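Local coordinates for protein VIN1 (Oscarella pearsei, PDB 6BFI) that probably binds actin filaments and may take part in cell-cell adhesion, as a sponge homologue of vinculin, at residues Q19-L24 and D110-V115; N53-A58 and E80-A85; A59-T64 and E68-E73. All coordinates share one frame; numbering follows the deposited sequence.

Interaction 1 of 3, residues Q19-L24 and D110-V115; sequences QQVGQL and DGARGV
Val-21 points its two methyl groups at helix 102-145, where each finds a different partner. CG1 meets the lone methyl of Ala-112, with Val-21 CG1 and Ala-112 CB 3.5 Å apart. The other branch reaches Val-115, nearly one turn further along the same helix, Val-21 CG2 lying 3.6 Å from Val-115 CG2. The two valine side chains cross at a slant and touch through one methyl each. Torsion decides the division of labour on Val-21: CG1 stands anti to the backbone N (chi1 156°), while CG2 falls beside that nitrogen and on the Val-115 side. Both methyls also face the backbone oxygen of Ala-112, Val-21 CG1 at 3.9 Å from Ala-112 O.

Segments 19-24 and 110-115 run in roughly opposite directions, on helices 8-32 and 102-145, as members of an all-helical bundle of the kind that builds vinculin-family proteins. Because alanine faces valine, the backbones come close, with 5.9 Å between Val-21 CA and Ala-112 CA. Replacing Val-21 by alanine removes both methyls and is likely to leave a gap in front of Ala-112 CB and Val-115 CG2. All three touching residues are buried. Val-115 also rests on Ala-84 of helix 68-97, and one turn along helix 8-32 Leu-24 packs on Leu-43 and Val-44 of helix 41-59.

Interaction 2 of 3, residues N53-A58 and E80-A85; sequences NLVQVA and EVQQAA
Two consecutive helices of an antiparallel alpha-alpha hairpin, 41-59 and 68-97, meet here where Val-55 of the first projects onto Val-81 and Gln-82 of the second. The contact is made by carbon against carbon and by a methyl against an amide. Val-55 CG2 bridges the two partners: it lies 3.7 Å from Gln-82 CG and 3.9 Å from Val-81 CG1. The two valine side chains pass alongside one another, pointing opposite ways, whereas Val-55 and the glutamine meet at a slant. The other methyl turns to the end of the glutamine. Val-55 CG1 stands over the face of the amide, 3.8 Å from Gln-82 CD and from Gln-82 OE1 and 4.0 Å from Gln-82 NE2.

Gln-82 gets there although its CB does not start toward Val-55. Its CG lies beside the backbone N (chi1 -79°), and the chain then stays extended at chi2 (-176°), which carries CD and the amide across Val-55. The polar group thus forms the outer, solvent-side border of an apolar contact, while both valines are buried. On the inner side Val-55 and Val-81 share a third neighbour, Leu-122 of helix 102-145, and Val-81 also packs on Val-51 one turn earlier in helix 41-59, so that three helices converge around the two valines.

Interaction 3 of 3, residues A59-T64 and E68-E73; sequences ASMVET and EDFKAE
Phe-70 and Lys-71, in the first turn of helix 68-97, lie against Met-61 and Val-62 of the incoming chain. The segment starts with Glu-68, whose backbone O accepts the helical bond from Ala-72 N and whose carboxylate is only loosely paired with Lys-71 ahead of it, in a long salt bridge of 4.0 Å between Lys-71 NZ and Glu-68 OE2. Asp-69 adds a weak, long ion pair to Arg-132.

Phe-70 follows, its ring swung anti to the backbone N (chi1 178°) and directed at the loop. Met-61 meets the edge of the ring and not its face. The terminal methyl lies near the ring plane, with Met-61 CE 3.6 Å from Phe-70 CZ, and the methionine and the phenylalanine cross at about a right angle. Met-61 O lies in the ring plane, 3.8 Å from Phe-70 CE2. The same oxygen accepts the hydroxyl of Thr-64, at 3.2 Å from Thr-64 OG1; the donor approaches from the side, at 99° to the C=O and tilted 30° from the carbonyl plane. Away from the loop, Phe-70 packs on Cys-125 and Ala-126 of helix 102-145.

Lys-71 lays its aliphatic chain across one carbonyl. Extended beyond CG, it keeps successive carbons at similar range, with Val-62 O 3.4 Å from both Lys-71 CG and Lys-71 CE, while its NZ makes a weak hydrogen bond to Ser-65 O. Glu-73, beyond, turns to Arg-128 in a salt bridge.

With a type I turn from Ala-59 to Val-62 leading the chain out of helix 41-59, the arrangement is the folded-back connection of an antiparallel alpha-alpha hairpin, with Phe-70 set between the connection and helix 102-145.

In the fold
The three contacts lie on one side of the molecule and draw on four successive helices, 8-32, 41-59, 68-97 and 102-145. Interaction 1 joins the first and last of these; between its segments in sequence come those of interaction 2, and interaction 3 sits innermost, at the connection between the middle two helices. Centres of interactions 1 and 2 are about 14 Å apart, as are those of 2 and 3, while 1 and 3 are about 27 Å apart. Interactions 1 and 2 touch through Ala-84 CB, which packs 3.4 Å from Gly-114 C. Interactions 1 and 2 join helices side by side and interaction 3 packs a hairpin turn, consistent with the helical-bundle architecture of the vinculin family.

Interaction 1 of 3, residues Q19-L24 and D110-V115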
loop_
_atom_site.group_PDB
_atom_site.type_symbol
_atom_site.label_atom_id
_atom_site.label_comp_id
_atom_site.label_asym_id
_atom_site.label_seq_id
_atom_site.Cartn_x
_atom_site.Cartn_y
_atom_site.Cartn_z
ATOM N N GLN A 19 -28.879 -15.320 1.223
ATOM C CA GLN A 19 -29.900 -14.371 1.655
ATOM C C GLN A 19 -31.245 -15.070 1.856
ATOM O O GLN A 19 -31.925 -14.857 2.867
ATOM C CB GLN A 19 -30.009 -13.238 0.633
ATOM C CG GLN A 19 -30.600 -11.948 1.174
ATOM C CD GLN A 19 -32.111 -11.926 1.109
ATOM O OE1 GLN A 19 -32.729 -12.768 0.457
ATOM N NE2 GLN A 19 -32.718 -10.958 1.784
ATOM N N GLN A 20 -31.631 -15.926 0.904
ATOM C CA GLN A 20 -32.903 -16.640 1.008
ATOM C C GLN A 20 -32.919 -17.581 2.207
ATOM O O GLN A 20 -33.921 -17.668 2.927
ATOM C CB GLN A 20 -33.173 -17.418 -0.280
ATOM C CG GLN A 20 -33.498 -16.560 -1.488
ATOM C CD GLN A 20 -33.709 -17.384 -2.743
ATOM O OE1 GLN A 20 -33.018 -18.377 -2.972
ATOM N NE2 GLN A 20 -34.675 -16.982 -3.560
ATOM N N VAL A 21 -31.821 -18.306 2.426
ATOM C CA VAL A 21 -31.738 -19.221 3.564
ATOM C C VAL A 21 -31.827 -18.444 4.872
ATOM O O VAL A 21 -32.558 -18.824 5.800
ATOM C CB VAL A 21 -30.445 -20.050 3.478
ATOM C CG1 VAL A 21 -30.035 -20.546 4.848
ATOM C CG2 VAL A 21 -30.631 -21.210 2.516
ATOM N N GLY A 22 -31.079 -17.342 4.962
ATOM C CA GLY A 22 -31.199 -16.473 6.118
ATOM C C GLY A 22 -32.626 -16.029 6.360
ATOM O O GLY A 22 -33.091 -15.993 7.502
ATOM N N GLN A 23 -33.352 -15.706 5.284
ATOM C CA GLN A 23 -34.757 -15.348 5.442
ATOM C C GLN A 23 -35.591 -16.529 5.923
ATOM O O GLN A 23 -36.583 -16.332 6.636
ATOM C CB GLN A 23 -35.318 -14.795 4.134
ATOM C CG GLN A 23 -34.870 -13.375 3.833
ATOM C CD GLN A 23 -35.838 -12.644 2.926
ATOM O OE1 GLN A 23 -36.665 -13.261 2.254
ATOM N NE2 GLN A 23 -35.747 -11.318 2.909
ATOM N N LEU A 24 -35.213 -17.756 5.552
ATOM C CA LEU A 24 -35.899 -18.926 6.099
ATOM C C LEU A 24 -35.712 -19.014 7.607
ATOM O O LEU A 24 -36.670 -19.277 8.348
ATOM C CB LEU A 24 -35.398 -20.202 5.423
ATOM C CG LEU A 24 -35.948 -20.490 4.028
ATOM C CD1 LEU A 24 -35.275 -21.718 3.431
ATOM C CD2 LEU A 24 -37.457 -20.675 4.093
ATOM N N ASP A 110 -29.784 -27.800 8.992
ATOM C CA ASP A 110 -28.814 -28.645 8.299
ATOM C C ASP A 110 -28.841 -28.401 6.795
ATOM O O ASP A 110 -27.805 -28.118 6.185
ATOM C CB ASP A 110 -29.080 -30.117 8.609
ATOM C CG ASP A 110 -28.253 -30.628 9.772
ATOM O OD1 ASP A 110 -27.891 -29.814 10.649
ATOM O OD2 ASP A 110 -27.962 -31.841 9.807
ATOM N N GLY A 111 -30.019 -28.520 6.176
ATOM C CA GLY A 111 -30.123 -28.212 4.760
ATOM C C GLY A 111 -29.793 -26.766 4.455
ATOM O O GLY A 111 -29.292 -26.452 3.370
ATOM N N ALA A 112 -30.059 -25.870 5.409
ATOM C CA ALA A 112 -29.726 -24.460 5.233
ATOM C C ALA A 112 -28.228 -24.267 5.036
ATOM O O ALA A 112 -27.792 -23.629 4.071
ATOM C CB ALA A 112 -30.222 -23.661 6.437
ATOM N N ARG A 113 -27.418 -24.807 5.949
ATOM C CA ARG A 113 -25.972 -24.715 5.778
ATOM C C ARG A 113 -25.496 -25.564 4.604
ATOM O O ARG A 113 -24.489 -25.232 3.959
ATOM C CB ARG A 113 -25.273 -25.138 7.069
ATOM C CG ARG A 113 -23.768 -24.959 7.068
ATOM C CD ARG A 113 -23.184 -25.336 8.417
ATOM N NE ARG A 113 -23.768 -26.574 8.926
ATOM C CZ ARG A 113 -23.350 -27.790 8.589
ATOM N NH1 ARG A 113 -22.341 -27.937 7.741
ATOM N NH2 ARG A 113 -23.942 -28.859 9.101
ATOM N N GLY A 114 -26.223 -26.640 4.299
ATOM C CA GLY A 114 -25.779 -27.582 3.289
ATOM C C GLY A 114 -25.947 -27.077 1.873
ATOM O O GLY A 114 -25.196 -27.478 0.982
ATOM N N VAL A 115 -26.938 -26.215 1.634
ATOM C CA VAL A 115 -27.070 -25.651 0.293
ATOM C C VAL A 115 -25.985 -24.610 0.043
ATOM O O VAL A 115 -25.463 -24.495 -1.074
ATOM C CB VAL A 115 -28.482 -25.075 0.076
ATOM C CG1 VAL A 115 -29.520 -26.192 0.073
ATOM C CG2 VAL A 115 -28.814 -24.032 1.126
#

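Interaction 2 of 3, residues N53-A58 and E80-A85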
loop_
_atom_site.group_PDB
_atom_site.type_symbol
_atom_site.label_atom_id
_atom_site.label_comp_id
_atom_site.label_asym_id
_atom_site.label_seq_id
_atom_site.Cartn_x
_atom_site.Cartn_y
_atom_site.Cartn_z
ATOM N N ASN A 53 -30.783 -26.216 -10.798
ATOM C CA ASN A 53 -30.230 -25.684 -12.039
ATOM C C ASN A 53 -28.708 -25.612 -11.981
ATOM O O ASN A 53 -28.034 -25.833 -12.995
ATOM C CB ASN A 53 -30.834 -24.315 -12.339
ATOM C CG ASN A 53 -32.308 -24.402 -12.679
ATOM O OD1 ASN A 53 -32.750 -25.332 -13.354
ATOM N ND2 ASN A 53 -33.080 -23.437 -12.201
ATOM N N LEU A 54 -28.143 -25.308 -10.808
ATOM C CA LEU A 54 -26.690 -25.371 -10.673
ATOM C C LEU A 54 -26.191 -26.800 -10.868
ATOM O O LEU A 54 -25.161 -27.028 -11.520
ATOM C CB LEU A 54 -26.266 -24.821 -9.312
ATOM C CG LEU A 54 -24.777 -24.496 -9.153
ATOM C CD1 LEU A 54 -24.314 -23.527 -10.234
ATOM C CD2 LEU A 54 -24.496 -23.929 -7.769
ATOM N N VAL A 55 -26.921 -27.777 -10.321
ATOM C CA VAL A 55 -26.601 -29.183 -10.555
ATOM C C VAL A 55 -26.750 -29.528 -12.031
ATOM O O VAL A 55 -26.051 -30.408 -12.545
ATOM C CB VAL A 55 -27.485 -30.079 -9.659
ATOM C CG1 VAL A 55 -27.418 -31.539 -10.095
ATOM C CG2 VAL A 55 -27.063 -29.950 -8.207
ATOM N N GLN A 56 -27.639 -28.832 -12.742
ATOM C CA GLN A 56 -27.814 -29.090 -14.167
ATOM C C GLN A 56 -26.618 -28.579 -14.964
ATOM O O GLN A 56 -26.020 -29.323 -15.751
ATOM C CB GLN A 56 -29.106 -28.438 -14.661
ATOM C CG GLN A 56 -29.793 -29.164 -15.807
ATOM C CD GLN A 56 -30.499 -30.434 -15.362
ATOM O OE1 GLN A 56 -30.623 -30.705 -14.166
ATOM N NE2 GLN A 56 -30.970 -31.220 -16.325
ATOM N N VAL A 57 -26.250 -27.309 -14.768
ATOM C CA VAL A 57 -25.167 -26.737 -15.561
ATOM C C VAL A 57 -23.831 -27.352 -15.169
ATOM O O VAL A 57 -22.891 -27.381 -15.974
ATOM C CB VAL A 57 -25.152 -25.200 -15.430
ATOM C CG1 VAL A 57 -26.525 -24.633 -15.725
ATOM C CG2 VAL A 57 -24.666 -24.776 -14.055
ATOM N N ALA A 58 -23.716 -27.855 -13.939
ATOM C CA ALA A 58 -22.490 -28.540 -13.548
ATOM C C ALA A 58 -22.462 -29.972 -14.077
ATOM O O ALA A 58 -21.420 -30.447 -14.546
ATOM C CB ALA A 58 -22.343 -28.516 -12.028
ATOM N N GLU A 80 -24.487 -34.274 -2.505
ATOM C CA GLU A 80 -24.512 -33.563 -1.231
ATOM C C GLU A 80 -25.493 -32.395 -1.274
ATOM O O GLU A 80 -26.443 -32.328 -0.480
ATOM C CB GLU A 80 -23.102 -33.076 -0.886
ATOM C CG GLU A 80 -22.965 -32.472 0.502
ATOM C CD GLU A 80 -22.888 -33.523 1.591
ATOM O OE1 GLU A 80 -22.669 -34.709 1.260
ATOM O OE2 GLU A 80 -23.044 -33.163 2.777
ATOM N N VAL A 81 -25.282 -31.466 -2.211
ATOM C CA VAL A 81 -26.104 -30.257 -2.234
ATOM C C VAL A 81 -27.558 -30.595 -2.556
ATOM O O VAL A 81 -28.487 -29.982 -2.007
ATOM C CB VAL A 81 -25.511 -29.226 -3.215
ATOM C CG1 VAL A 81 -25.514 -29.757 -4.637
ATOM C CG2 VAL A 81 -26.259 -27.906 -3.126
ATOM N N GLN A 82 -27.788 -31.589 -3.423
ATOM C CA GLN A 82 -29.162 -32.002 -3.694
ATOM C C GLN A 82 -29.819 -32.570 -2.441
ATOM O O GLN A 82 -31.007 -32.327 -2.186
ATOM C CB GLN A 82 -29.199 -33.017 -4.837
ATOM C CG GLN A 82 -29.065 -32.387 -6.216
ATOM C CD GLN A 82 -29.210 -33.391 -7.340
ATOM O OE1 GLN A 82 -28.318 -34.207 -7.579
ATOM N NE2 GLN A 82 -30.337 -33.336 -8.040
ATOM N N GLN A 83 -29.057 -33.319 -1.639
ATOM C CA GLN A 83 -29.596 -33.833 -0.384
ATOM C C GLN A 83 -29.944 -32.697 0.571
ATOM O O GLN A 83 -30.950 -32.766 1.287
ATOM C CB GLN A 83 -28.599 -34.795 0.262
ATOM C CG GLN A 83 -29.131 -35.483 1.507
ATOM C CD GLN A 83 -30.448 -36.195 1.258
ATOM O OE1 GLN A 83 -30.503 -37.190 0.533
ATOM N NE2 GLN A 83 -31.518 -35.683 1.853
ATOM N N ALA A 84 -29.128 -31.637 0.591
ATOM C CA ALA A 84 -29.457 -30.482 1.424
ATOM C C ALA A 84 -30.753 -29.818 0.966
ATOM O O ALA A 84 -31.587 -29.421 1.796
ATOM C CB ALA A 84 -28.306 -29.478 1.411
ATOM N N ALA A 85 -30.944 -29.691 -0.352
ATOM C CA ALA A 85 -32.214 -29.175 -0.856
ATOM C C ALA A 85 -33.381 -30.055 -0.416
ATOM O O ALA A 85 -34.451 -29.546 -0.050
ATOM C CB ALA A 85 -32.169 -29.062 -2.380
#

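Interaction 3 of 3, residues A59-T64 and E68-E73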
loop_
_atom_site.group_PDB
_atom_site.type_symbol
_atom_site.label_atom_id
_atom_site.label_comp_id
_atom_site.label_asym_id
_atom_site.label_seq_id
_atom_site.Cartn_x
_atom_site.Cartn_y
_atom_site.Cartn_z
ATOM N N ALA A 59 -23.601 -30.666 -14.022
ATOM C CA ALA A 59 -23.687 -32.031 -14.523
ATOM C C ALA A 59 -23.551 -32.103 -16.038
ATOM O O ALA A 59 -23.177 -33.158 -16.564
ATOM C CB ALA A 59 -25.009 -32.669 -14.090
ATOM N N SER A 60 -23.843 -31.013 -16.751
ATOM C CA SER A 60 -23.621 -30.987 -18.191
ATOM C C SER A 60 -22.144 -30.948 -18.556
ATOM O O SER A 60 -21.815 -31.051 -19.744
ATOM C CB SER A 60 -24.337 -29.785 -18.813
ATOM O OG SER A 60 -23.830 -28.566 -18.297
ATOM N N MET A 61 -21.251 -30.808 -17.576
ATOM C CA MET A 61 -19.820 -30.714 -17.831
ATOM C C MET A 61 -19.060 -31.993 -17.506
ATOM O O MET A 61 -17.858 -32.060 -17.782
ATOM C CB MET A 61 -19.215 -29.557 -17.030
ATOM C CG MET A 61 -19.868 -28.216 -17.288
ATOM S SD MET A 61 -19.018 -26.880 -16.429
ATOM C CE MET A 61 -19.142 -27.424 -14.728
ATOM N N VAL A 62 -19.720 -33.001 -16.928
ATOM C CA VAL A 62 -19.038 -34.252 -16.614
ATOM C C VAL A 62 -18.572 -34.960 -17.880
ATOM O O VAL A 62 -17.631 -35.761 -17.833
ATOM C CB VAL A 62 -19.955 -35.160 -15.762
ATOM C CG1 VAL A 62 -21.113 -35.696 -16.592
ATOM C CG2 VAL A 62 -19.158 -36.297 -15.132
ATOM N N GLU A 63 -19.200 -34.672 -19.021
ATOM C CA GLU A 63 -18.763 -35.220 -20.299
ATOM C C GLU A 63 -17.794 -34.305 -21.034
ATOM O O GLU A 63 -16.942 -34.794 -21.786
ATOM C CB GLU A 63 -19.967 -35.482 -21.210
ATOM C CG GLU A 63 -20.934 -36.543 -20.720
ATOM C CD GLU A 63 -22.079 -36.762 -21.693
ATOM O OE1 GLU A 63 -22.247 -35.931 -22.609
ATOM O OE2 GLU A 63 -22.806 -37.767 -21.545
ATOM N N THR A 64 -17.901 -32.990 -20.832
ATOM C CA THR A 64 -17.216 -32.038 -21.701
ATOM C C THR A 64 -15.735 -31.889 -21.370
ATOM O O THR A 64 -14.924 -31.688 -22.280
ATOM C CB THR A 64 -17.904 -30.674 -21.627
ATOM O OG1 THR A 64 -17.805 -30.158 -20.293
ATOM C CG2 THR A 64 -19.373 -30.802 -22.005
ATOM N N GLU A 68 -9.854 -36.257 -15.322
ATOM C CA GLU A 68 -10.636 -37.201 -14.532
ATOM C C GLU A 68 -10.811 -36.757 -13.087
ATOM O O GLU A 68 -11.693 -37.279 -12.397
ATOM C CB GLU A 68 -9.987 -38.585 -14.575
ATOM C CG GLU A 68 -9.963 -39.213 -15.959
ATOM C CD GLU A 68 -11.336 -39.650 -16.430
ATOM O OE1 GLU A 68 -12.232 -39.827 -15.577
ATOM O OE2 GLU A 68 -11.520 -39.819 -17.654
ATOM N N ASP A 69 -9.994 -35.815 -12.610
ATOM C CA ASP A 69 -10.158 -35.322 -11.247
ATOM C C ASP A 69 -11.480 -34.582 -11.086
ATOM O O ASP A 69 -12.195 -34.778 -10.096
ATOM C CB ASP A 69 -8.984 -34.418 -10.878
ATOM C CG ASP A 69 -7.642 -35.065 -11.159
ATOM O OD1 ASP A 69 -7.486 -36.268 -10.858
ATOM O OD2 ASP A 69 -6.746 -34.376 -11.692
ATOM N N PHE A 70 -11.820 -33.732 -12.056
ATOM C CA PHE A 70 -13.099 -33.028 -12.033
ATOM C C PHE A 70 -14.264 -34.010 -12.106
ATOM O O PHE A 70 -15.196 -33.955 -11.292
ATOM C CB PHE A 70 -13.133 -32.031 -13.194
ATOM C CG PHE A 70 -14.423 -31.277 -13.322
ATOM C CD1 PHE A 70 -14.831 -30.398 -12.335
ATOM C CD2 PHE A 70 -15.209 -31.421 -14.453
ATOM C CE1 PHE A 70 -16.013 -29.695 -12.462
ATOM C CE2 PHE A 70 -16.391 -30.720 -14.585
ATOM C CZ PHE A 70 -16.792 -29.854 -13.588
ATOM N N LYS A 71 -14.210 -34.938 -13.069
ATOM C CA LYS A 71 -15.276 -35.922 -13.226
ATOM C C LYS A 71 -15.415 -36.812 -11.998
ATOM O O LYS A 71 -16.500 -37.343 -11.739
ATOM C CB LYS A 71 -15.019 -36.776 -14.467
ATOM C CG LYS A 71 -14.897 -35.983 -15.754
ATOM C CD LYS A 71 -14.381 -36.856 -16.881
ATOM C CE LYS A 71 -14.247 -36.064 -18.168
ATOM N NZ LYS A 71 -13.616 -36.869 -19.251
ATOM N N ALA A 72 -14.335 -36.988 -11.235
ATOM C CA ALA A 72 -14.403 -37.799 -10.025
ATOM C C ALA A 72 -14.921 -37.010 -8.829
ATOM O O ALA A 72 -15.619 -37.573 -7.979
ATOM C CB ALA A 72 -13.025 -38.382 -9.705
ATOM N N GLU A 73 -14.602 -35.717 -8.748
ATOM C CA GLU A 73 -15.012 -34.896 -7.616
ATOM C C GLU A 73 -16.412 -34.317 -7.767
ATOM O O GLU A 73 -16.970 -33.829 -6.778
ATOM C CB GLU A 73 -14.014 -33.752 -7.406
ATOM C CG GLU A 73 -12.616 -34.203 -7.011
ATOM C CD GLU A 73 -11.602 -33.078 -7.081
ATOM O OE1 GLU A 73 -12.004 -31.936 -7.389
ATOM O OE2 GLU A 73 -10.406 -33.337 -6.832
#